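Side-chain contacts in C2 toxin component I (Clostridium botulinum, PDB 2J3X), which is the enzymatic component of the binary C2 toxin, an ADP-ribosyltransferase that probably modifies actin in host cells: residues Ser262-Asn267 / Lys277-Ile282; Arg366-Glu371 / Lys399-Thr404. The protein carries 2 engineered substitutions. All blocks are in the same frame, centred on the assembly; numbering follows the deposited sequence. Where two conformers were deposited one is given.

Contact 1: residues Ser262-Asn267 / Lys277-Ile282; sequences SYLRNN and KKIELI
Tyr263 and Leu264 receive Ile279 in a small, wholly apolar helix-to-helix contact, made between the last turn of helix 257-265 and the middle of helix 273-286 in the C-terminal ADP-ribosyltransferase region. A single methyl, CD1 of Ile279, makes every close approach. It meets Leu264 tip to tip, resting against the branch point and nearly equidistant from its three carbons: it lies 3.9 Å from Leu264 CG and 4.0 Å from each of Leu264 CD1 and Leu264 CD2. The same methyl reaches the rim of the phenol ring, near the ring plane, 3.6 Å from Tyr263 CD2, so the ring offers its edge and not its face. Ile279 is extended toward these two side chains by a chi2 of 159°. The case illustrates how two consecutive side chains of one helix can receive a single methyl from its partner, and it buries just 126 Å² in doing so.

Polar atoms fix the Tyr263 ring from its far end, where the hydroxyl is hydrogen-bonded to Asn276 OD1 in the first turn of the partner helix and to Asn272 N just before it. Just beyond the touching residues, a Schellman motif with Asn267 at positive phi ends the first helix. Ile279 also touches Ile260, on the same helix as Tyr263, and Lys394 of a loop, while Ile282, one turn on, packs against Ile260 and helix 243-254.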
ATOM      1  N   SER A 262      -8.948  -0.020 -29.221  1.00 22.81           N
ATOM      2  CA  SER A 262      -8.363   0.913 -30.243  1.00 22.85           C
ATOM      3  C   SER A 262      -9.301   2.057 -30.550  1.00 22.33           C
ATOM      4  O   SER A 262      -8.889   3.227 -30.542  1.00 22.61           O
ATOM      5  CB  SER A 262      -7.946   0.193 -31.516  1.00 24.02           C
ATOM      6  OG  SER A 262      -6.877  -0.688 -31.198  1.00 29.23           O
ATOM      7  N   TYR A 263     -10.565   1.723 -30.781  1.00 20.98           N
ATOM      8  CA  TYR A 263     -11.599   2.681 -31.073  1.00 20.79           C
ATOM      9  C   TYR A 263     -11.694   3.723 -29.986  1.00 21.78           C
ATOM     10  O   TYR A 263     -11.628   4.933 -30.242  1.00 22.01           O
ATOM     11  CB  TYR A 263     -12.933   1.950 -31.248  1.00 21.36           C
ATOM     12  CG  TYR A 263     -14.147   2.776 -31.622  1.00 21.84           C
ATOM     13  CD1 TYR A 263     -14.261   3.365 -32.908  1.00 21.37           C
ATOM     14  CD2 TYR A 263     -15.213   2.932 -30.724  1.00 20.74           C
ATOM     15  CE1 TYR A 263     -15.375   4.103 -33.255  1.00 22.18           C
ATOM     16  CE2 TYR A 263     -16.360   3.658 -31.079  1.00 21.71           C
ATOM     17  CZ  TYR A 263     -16.423   4.246 -32.371  1.00 22.79           C
ATOM     18  OH  TYR A 263     -17.542   4.954 -32.748  1.00 23.91           O
ATOM     19  N   LEU A 264     -11.815   3.258 -28.748  1.00 20.00           N
ATOM     20  CA  LEU A 264     -11.909   4.178 -27.616  1.00 20.46           C
ATOM     21  C   LEU A 264     -10.638   5.008 -27.427  1.00 21.07           C
ATOM     22  O   LEU A 264     -10.729   6.196 -27.142  1.00 22.71           O
ATOM     23  CB  LEU A 264     -12.320   3.427 -26.317  1.00 19.32           C
ATOM     24  CG  LEU A 264     -13.827   3.090 -26.309  1.00 16.58           C
ATOM     25  CD1 LEU A 264     -14.121   2.078 -25.136  1.00 15.35           C
ATOM     26  CD2 LEU A 264     -14.786   4.315 -26.214  1.00 17.77           C
ATOM     27  N   ARG A 265      -9.480   4.390 -27.598  1.00 22.80           N
ATOM     28  CA  ARG A 265      -8.209   5.099 -27.431  1.00 25.00           C
ATOM     29  C   ARG A 265      -8.001   6.133 -28.543  1.00 26.90           C
ATOM     30  O   ARG A 265      -7.212   7.078 -28.391  1.00 27.00           O
ATOM     31  CB  ARG A 265      -7.056   4.097 -27.370  1.00 24.71           C
ATOM     32  CG  ARG A 265      -6.949   3.423 -25.985  1.00 25.89           C
ATOM     33  CD  ARG A 265      -6.192   2.097 -26.055  1.00 28.59           C
ATOM     34  NE  ARG A 265      -6.323   1.287 -24.828  1.00 28.73           N
ATOM     35  CZ  ARG A 265      -5.803   0.074 -24.671  1.00 30.29           C
ATOM     36  NH1 ARG A 265      -5.101  -0.482 -25.659  1.00 31.84           N
ATOM     37  NH2 ARG A 265      -5.973  -0.599 -23.527  1.00 28.58           N
ATOM     38  N   ASN A 266      -8.718   5.947 -29.653  1.00 28.27           N
ATOM     39  CA  ASN A 266      -8.658   6.885 -30.776  1.00 30.64           C
ATOM     40  C   ASN A 266      -9.855   7.835 -30.802  1.00 31.49           C
ATOM     41  O   ASN A 266     -10.233   8.306 -31.868  1.00 31.53           O
ATOM     42  CB  ASN A 266      -8.576   6.141 -32.126  1.00 31.09           C
ATOM     43  CG  ASN A 266      -7.309   5.295 -32.276  1.00 35.30           C
ATOM     44  OD1 ASN A 266      -6.195   5.711 -31.929  1.00 39.84           O
ATOM     45  ND2 ASN A 266      -7.477   4.104 -32.838  1.00 41.19           N
ATOM     46  N   ASN A 267     -10.468   8.105 -29.643  1.00 31.85           N
ATOM     47  CA  ASN A 267     -11.632   8.991 -29.556  1.00 33.79           C
ATOM     48  C   ASN A 267     -12.790   8.662 -30.512  1.00 33.37           C
ATOM     49  O   ASN A 267     -13.496   9.561 -30.991  1.00 33.94           O
ATOM     50  CB  ASN A 267     -11.208  10.471 -29.691  1.00 34.76           C
ATOM     51  CG  ASN A 267     -12.361  11.453 -29.414  1.00 39.70           C
ATOM     52  OD1 ASN A 267     -13.247  11.198 -28.568  1.00 43.45           O
ATOM     53  ND2 ASN A 267     -12.351  12.597 -30.129  1.00 41.96           N
ATOM     54  N   LYS A 277     -22.588   0.483 -30.166  1.00 22.91           N
ATOM     55  CA  LYS A 277     -23.627  -0.302 -29.504  0.50 22.99           C
ATOM     56  C   LYS A 277     -23.023  -1.278 -28.494  1.00 22.20           C
ATOM     57  O   LYS A 277     -23.525  -1.423 -27.392  1.00 22.19           O
ATOM     58  CB  LYS A 277     -24.468  -1.064 -30.537  0.50 23.32           C
ATOM     59  CG  LYS A 277     -25.337  -0.145 -31.408  0.50 24.57           C
ATOM     60  CD  LYS A 277     -25.714  -0.809 -32.751  0.50 27.49           C
ATOM     61  CE  LYS A 277     -26.741   0.031 -33.500  0.50 30.29           C
ATOM     62  NZ  LYS A 277     -28.090  -0.102 -32.894  0.50 31.80           N
ATOM     63  N   LYS A 278     -21.976  -1.983 -28.895  1.00 21.02           N
ATOM     64  CA  LYS A 278     -21.341  -2.912 -27.980  1.00 20.92           C
ATOM     65  C   LYS A 278     -20.813  -2.161 -26.746  1.00 20.48           C
ATOM     66  O   LYS A 278     -20.898  -2.656 -25.617  1.00 19.14           O
ATOM     67  CB  LYS A 278     -20.202  -3.620 -28.662  1.00 21.68           C
ATOM     68  CG  LYS A 278     -20.667  -4.583 -29.737  1.00 23.98           C
ATOM     69  CD  LYS A 278     -19.491  -5.244 -30.385  1.00 26.26           C
ATOM     70  CE  LYS A 278     -20.034  -6.286 -31.378  1.00 33.14           C
ATOM     71  NZ  LYS A 278     -18.970  -6.887 -32.209  1.00 38.26           N
ATOM     72  N   ILE A 279     -20.216  -0.995 -26.971  1.00 19.00           N
ATOM     73  CA  ILE A 279     -19.617  -0.269 -25.848  1.00 18.37           C
ATOM     74  C   ILE A 279     -20.693   0.188 -24.853  1.00 18.54           C
ATOM     75  O   ILE A 279     -20.474   0.093 -23.649  1.00 18.74           O
ATOM     76  CB  ILE A 279     -18.765   0.881 -26.361  1.00 17.55           C
ATOM     77  CG1 ILE A 279     -17.513   0.298 -26.994  1.00 17.86           C
ATOM     78  CG2 ILE A 279     -18.415   1.945 -25.249  1.00 16.05           C
ATOM     79  CD1 ILE A 279     -16.837   1.309 -27.986  1.00 20.69           C
ATOM     80  N   GLU A 280     -21.850   0.629 -25.345  1.00 19.72           N
ATOM     81  CA  GLU A 280     -22.964   1.043 -24.477  0.50 20.43           C
ATOM     82  C   GLU A 280     -23.398  -0.146 -23.614  1.00 19.50           C
ATOM     83  O   GLU A 280     -23.651  -0.001 -22.421  1.00 19.23           O
ATOM     84  CB  GLU A 280     -24.138   1.547 -25.329  0.50 20.43           C
ATOM     85  CG  GLU A 280     -25.231   2.277 -24.573  0.50 22.96           C
ATOM     86  CD  GLU A 280     -26.407   2.693 -25.458  0.50 25.13           C
ATOM     87  OE1 GLU A 280     -26.270   2.686 -26.713  0.50 30.50           O
ATOM     88  OE2 GLU A 280     -27.472   3.032 -24.892  0.50 29.88           O
ATOM     89  N   LEU A 281     -23.479  -1.324 -24.226  1.00 18.59           N
ATOM     90  CA  LEU A 281     -23.876  -2.543 -23.494  1.00 16.88           C
ATOM     91  C   LEU A 281     -22.827  -2.966 -22.451  1.00 16.23           C
ATOM     92  O   LEU A 281     -23.198  -3.473 -21.393  1.00 15.06           O
ATOM     93  CB  LEU A 281     -24.176  -3.712 -24.469  1.00 16.68           C
ATOM     94  CG  LEU A 281     -25.490  -3.569 -25.262  1.00 19.52           C
ATOM     95  CD1 LEU A 281     -25.541  -4.582 -26.438  1.00 17.90           C
ATOM     96  CD2 LEU A 281     -26.637  -3.758 -24.344  1.00 17.73           C
ATOM     97  N   ILE A 282     -21.535  -2.822 -22.755  1.00 14.85           N
ATOM     98  CA  ILE A 282     -20.516  -3.235 -21.797  1.00 14.85           C
ATOM     99  C   ILE A 282     -20.561  -2.289 -20.594  1.00 14.71           C
ATOM    100  O   ILE A 282     -20.490  -2.751 -19.443  1.00 14.29           O
ATOM    101  CB  ILE A 282     -19.141  -3.273 -22.425  1.00 13.80           C
ATOM    102  CG1 ILE A 282     -19.126  -4.323 -23.544  1.00 15.30           C
ATOM    103  CG2 ILE A 282     -18.043  -3.614 -21.407  1.00 15.03           C
ATOM    104  CD1 ILE A 282     -17.993  -4.065 -24.569  1.00 16.20           C
TER

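Contact 2: residues Arg366-Glu371 / Lys399-Thr404; sequences RLRLSE and KIFRIT
The strands bearing Arg366 and Arg368 on one side and Phe401 and Arg402 on the other are not sheet neighbours: strand 414-426 runs between them, parallel to 363-369 and antiparallel to 397-411, in the mixed sheet of the C-terminal ADP-ribosyltransferase unit. A classic beta bulge, in which Phe401 and Arg402 both face Asp422 of that central strand, interrupts the regular pairing and lets two successive side chains lean to the same side. What meets here therefore meets above the intervening strand, by side chains alone.

Phe401 takes the crowded position between its backbone N and carbonyl carbon (chi1 70°), which swings the ring across toward Arg368. The arginine, bent at chi3 (-55°), crosses it at about a right angle, and its guanidinium is tilted 34° from the ring plane. Arg368 also gives NE to Glu218 in a salt bridge and NH1 to Gln139 in a hydrogen bond.

Arg366 NH1 and Arg402 NH2 lie 4.3 Å apart because both grip Asp422, which salt-bridges the first through OD1 and the second through OD2. Thr142, on an edge strand of the N-terminal sheet, adds its OG1 for Arg366 and its carbonyl for Arg402, so the cluster joins the two halves of the molecule. The closest approach across the contact is Arg368 NH2 to Phe401 CZ, at 3.2 Å.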
ATOM      1  N   ARG A 366      -1.601   0.561  -7.596  1.00  7.98           N
ATOM      2  CA  ARG A 366      -2.331   0.020  -6.429  1.00  7.66           C
ATOM      3  C   ARG A 366      -3.575   0.926  -6.370  1.00  8.89           C
ATOM      4  O   ARG A 366      -3.560   2.012  -5.800  1.00  8.77           O
ATOM      5  CB  ARG A 366      -1.391   0.091  -5.190  1.00  6.76           C
ATOM      6  CG  ARG A 366      -2.144  -0.411  -3.892  1.00  7.66           C
ATOM      7  CD  ARG A 366      -1.181  -0.630  -2.766  1.00 10.79           C
ATOM      8  NE  ARG A 366      -1.928  -1.033  -1.562  1.00 10.30           N
ATOM      9  CZ  ARG A 366      -2.196  -0.226  -0.524  1.00 12.31           C
ATOM     10  NH1 ARG A 366      -1.738   1.031  -0.514  1.00  9.85           N
ATOM     11  NH2 ARG A 366      -2.910  -0.719   0.535  1.00 10.03           N
ATOM     12  N   LEU A 367      -4.656   0.486  -7.015  1.00  8.73           N
ATOM     13  CA  LEU A 367      -5.803   1.352  -7.297  1.00  9.17           C
ATOM     14  C   LEU A 367      -6.826   1.177  -6.188  1.00  9.18           C
ATOM     15  O   LEU A 367      -7.250   0.061  -5.936  1.00 11.44           O
ATOM     16  CB  LEU A 367      -6.506   0.929  -8.622  1.00  9.94           C
ATOM     17  CG  LEU A 367      -5.531   1.044  -9.806  1.00 10.38           C
ATOM     18  CD1 LEU A 367      -6.172   0.468 -11.056  1.00 12.23           C
ATOM     19  CD2 LEU A 367      -5.137   2.522  -9.996  1.00 12.30           C
ATOM     20  N   ARG A 368      -7.239   2.265  -5.555  1.00  9.24           N
ATOM     21  CA  ARG A 368      -8.374   2.172  -4.641  1.00  9.09           C
ATOM     22  C   ARG A 368      -9.670   2.192  -5.432  1.00 10.93           C
ATOM     23  O   ARG A 368      -9.994   3.190  -6.087  1.00 11.80           O
ATOM     24  CB  ARG A 368      -8.307   3.320  -3.600  1.00 10.82           C
ATOM     25  CG  ARG A 368      -9.579   3.314  -2.635  1.00 10.95           C
ATOM     26  CD  ARG A 368      -9.526   4.585  -1.734  1.00 10.89           C
ATOM     27  NE  ARG A 368      -8.226   4.599  -1.035  1.00 11.63           N
ATOM     28  CZ  ARG A 368      -7.499   5.688  -0.722  1.00  9.97           C
ATOM     29  NH1 ARG A 368      -7.914   6.891  -1.038  1.00 12.91           N
ATOM     30  NH2 ARG A 368      -6.292   5.550  -0.123  1.00  9.77           N
ATOM     31  N   LEU A 369     -10.421   1.094  -5.364  1.00 10.15           N
ATOM     32  CA  LEU A 369     -11.719   1.039  -6.027  1.00 12.19           C
ATOM     33  C   LEU A 369     -12.743   1.388  -4.992  1.00 13.87           C
ATOM     34  O   LEU A 369     -12.972   0.602  -4.107  1.00 15.22           O
ATOM     35  CB  LEU A 369     -11.984  -0.385  -6.577  1.00 11.63           C
ATOM     36  CG  LEU A 369     -10.866  -0.880  -7.547  1.00 12.08           C
ATOM     37  CD1 LEU A 369     -11.259  -2.273  -8.177  1.00 11.27           C
ATOM     38  CD2 LEU A 369     -10.508   0.166  -8.640  1.00 12.11           C
ATOM     39  N   SER A 370     -13.352   2.568  -5.092  1.00 13.28           N
ATOM     40  CA  SER A 370     -14.234   3.020  -4.027  1.00 13.54           C
ATOM     41  C   SER A 370     -15.636   2.428  -4.199  1.00 12.50           C
ATOM     42  O   SER A 370     -16.073   2.145  -5.312  1.00 11.44           O
ATOM     43  CB  SER A 370     -14.321   4.568  -4.067  1.00 14.74           C
ATOM     44  OG  SER A 370     -13.051   5.166  -3.758  1.00 14.75           O
ATOM     45  N   GLU A 371     -16.386   2.314  -3.094  1.00 11.98           N
ATOM     46  CA  GLU A 371     -17.753   1.852  -3.204  1.00 12.71           C
ATOM     47  C   GLU A 371     -18.554   2.599  -4.291  1.00 11.96           C
ATOM     48  O   GLU A 371     -18.641   3.840  -4.240  1.00 12.17           O
ATOM     49  CB  GLU A 371     -18.500   1.985  -1.845  1.00 13.44           C
ATOM     50  CG  GLU A 371     -19.951   1.545  -1.973  1.00 14.36           C
ATOM     51  CD  GLU A 371     -20.819   1.708  -0.717  1.00 18.21           C
ATOM     52  OE1 GLU A 371     -20.262   1.575   0.364  1.00 19.73           O
ATOM     53  OE2 GLU A 371     -22.052   1.997  -0.889  1.00 21.19           O
ATOM     54  N   LYS A 399      -6.005   9.580  -9.621  1.00 12.72           N
ATOM     55  CA  LYS A 399      -5.013  10.557  -9.229  1.00 12.81           C
ATOM     56  C   LYS A 399      -4.030   9.823  -8.323  1.00 12.22           C
ATOM     57  O   LYS A 399      -4.444   9.173  -7.368  1.00  9.68           O
ATOM     58  CB  LYS A 399      -5.668  11.710  -8.429  1.00 13.44           C
ATOM     59  CG  LYS A 399      -4.659  12.766  -8.027  1.00 18.06           C
ATOM     60  CD  LYS A 399      -5.424  14.117  -7.702  1.00 21.89           C
ATOM     61  CE  LYS A 399      -4.614  15.027  -6.781  1.00 32.53           C
ATOM     62  NZ  LYS A 399      -3.681  15.990  -7.480  1.00 38.56           N
ATOM     63  N   ILE A 400      -2.731   9.859  -8.667  1.00 10.23           N
ATOM     64  CA  ILE A 400      -1.700   9.304  -7.844  1.00  9.50           C
ATOM     65  C   ILE A 400      -1.476  10.144  -6.628  1.00  9.19           C
ATOM     66  O   ILE A 400      -1.291  11.359  -6.741  1.00  9.04           O
ATOM     67  CB  ILE A 400      -0.343   9.280  -8.651  1.00  9.10           C
ATOM     68  CG1 ILE A 400      -0.615   8.424  -9.916  1.00  9.53           C
ATOM     69  CG2 ILE A 400       0.777   8.731  -7.809  1.00  9.41           C
ATOM     70  CD1 ILE A 400       0.609   8.426 -10.952  1.00  9.66           C
ATOM     71  N   PHE A 401      -1.493   9.494  -5.472  1.00  9.77           N
ATOM     72  CA  PHE A 401      -1.223  10.247  -4.251  1.00  9.05           C
ATOM     73  C   PHE A 401      -0.001   9.780  -3.491  1.00 10.62           C
ATOM     74  O   PHE A 401       0.422  10.458  -2.536  1.00  9.96           O
ATOM     75  CB  PHE A 401      -2.526  10.326  -3.392  1.00  9.52           C
ATOM     76  CG  PHE A 401      -2.926   9.010  -2.789  1.00  8.30           C
ATOM     77  CD1 PHE A 401      -2.307   8.558  -1.552  1.00 10.40           C
ATOM     78  CD2 PHE A 401      -3.878   8.194  -3.428  1.00 10.40           C
ATOM     79  CE1 PHE A 401      -2.673   7.289  -0.995  1.00  9.73           C
ATOM     80  CE2 PHE A 401      -4.237   6.910  -2.859  1.00 11.43           C
ATOM     81  CZ  PHE A 401      -3.621   6.470  -1.681  1.00  9.00           C
ATOM     82  N   ARG A 402       0.621   8.657  -3.875  1.00  8.61           N
ATOM     83  CA  ARG A 402       1.903   8.295  -3.265  1.00 10.13           C
ATOM     84  C   ARG A 402       2.528   7.220  -4.137  1.00 10.00           C
ATOM     85  O   ARG A 402       1.818   6.444  -4.786  1.00 10.01           O
ATOM     86  CB  ARG A 402       1.658   7.709  -1.857  1.00  9.32           C
ATOM     87  CG  ARG A 402       2.950   7.391  -1.093  1.00  9.85           C
ATOM     88  CD  ARG A 402       2.604   6.889   0.354  1.00  9.81           C
ATOM     89  NE  ARG A 402       1.953   5.564   0.291  1.00 11.69           N
ATOM     90  CZ  ARG A 402       1.963   4.645   1.274  1.00 12.73           C
ATOM     91  NH1 ARG A 402       2.531   4.919   2.461  1.00 11.49           N
ATOM     92  NH2 ARG A 402       1.427   3.435   1.044  1.00  9.81           N
ATOM     93  N   ILE A 403       3.850   7.201  -4.151  1.00  8.25           N
ATOM     94  CA  ILE A 403       4.607   6.250  -4.939  1.00  9.10           C
ATOM     95  C   ILE A 403       5.704   5.779  -4.049  1.00  9.90           C
ATOM     96  O   ILE A 403       6.530   6.566  -3.540  1.00 11.19           O
ATOM     97  CB  ILE A 403       5.226   6.912  -6.227  1.00  8.58           C
ATOM     98  CG1 ILE A 403       4.116   7.419  -7.120  1.00  9.21           C
ATOM     99  CG2 ILE A 403       6.049   5.844  -7.019  1.00  9.93           C
ATOM    100  CD1 ILE A 403       4.619   8.495  -8.138  1.00 10.14           C
ATOM    101  N   THR A 404       5.725   4.463  -3.851  1.00 11.40           N
ATOM    102  CA  THR A 404       6.656   3.818  -2.939  1.00  9.03           C
ATOM    103  C   THR A 404       7.639   2.886  -3.670  1.00  9.32           C
ATOM    104  O   THR A 404       7.199   1.933  -4.301  1.00 10.54           O
ATOM    105  CB  THR A 404       5.848   2.943  -1.949  1.00  9.07           C
ATOM    106  OG1 THR A 404       4.958   3.822  -1.202  1.00 12.11           O
ATOM    107  CG2 THR A 404       6.818   2.324  -0.968  1.00 11.52           C
TER

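Followed from the N terminus, the chain passes through a set of helices, builds the eight-stranded sheet, then enters the helices that open the C-terminal unit. There contact 1 closes a short excursion of nine residues, four of them the first turn of helix 273-286. Contact 2 opens only after it has closed, so the two stand in series, neither enclosing nor crossing the other; its own loop, 27 residues long, holds two short strands, the start of a third and no helix. The centres of contacts 1 and 2 are about 25 Å apart. Lys394, within the loop of contact 2, packs on Ile279 and so links them. Contact 1 thus belongs to the peripheral helices, contact 2 to the central sheet and its junction with the N-terminal half.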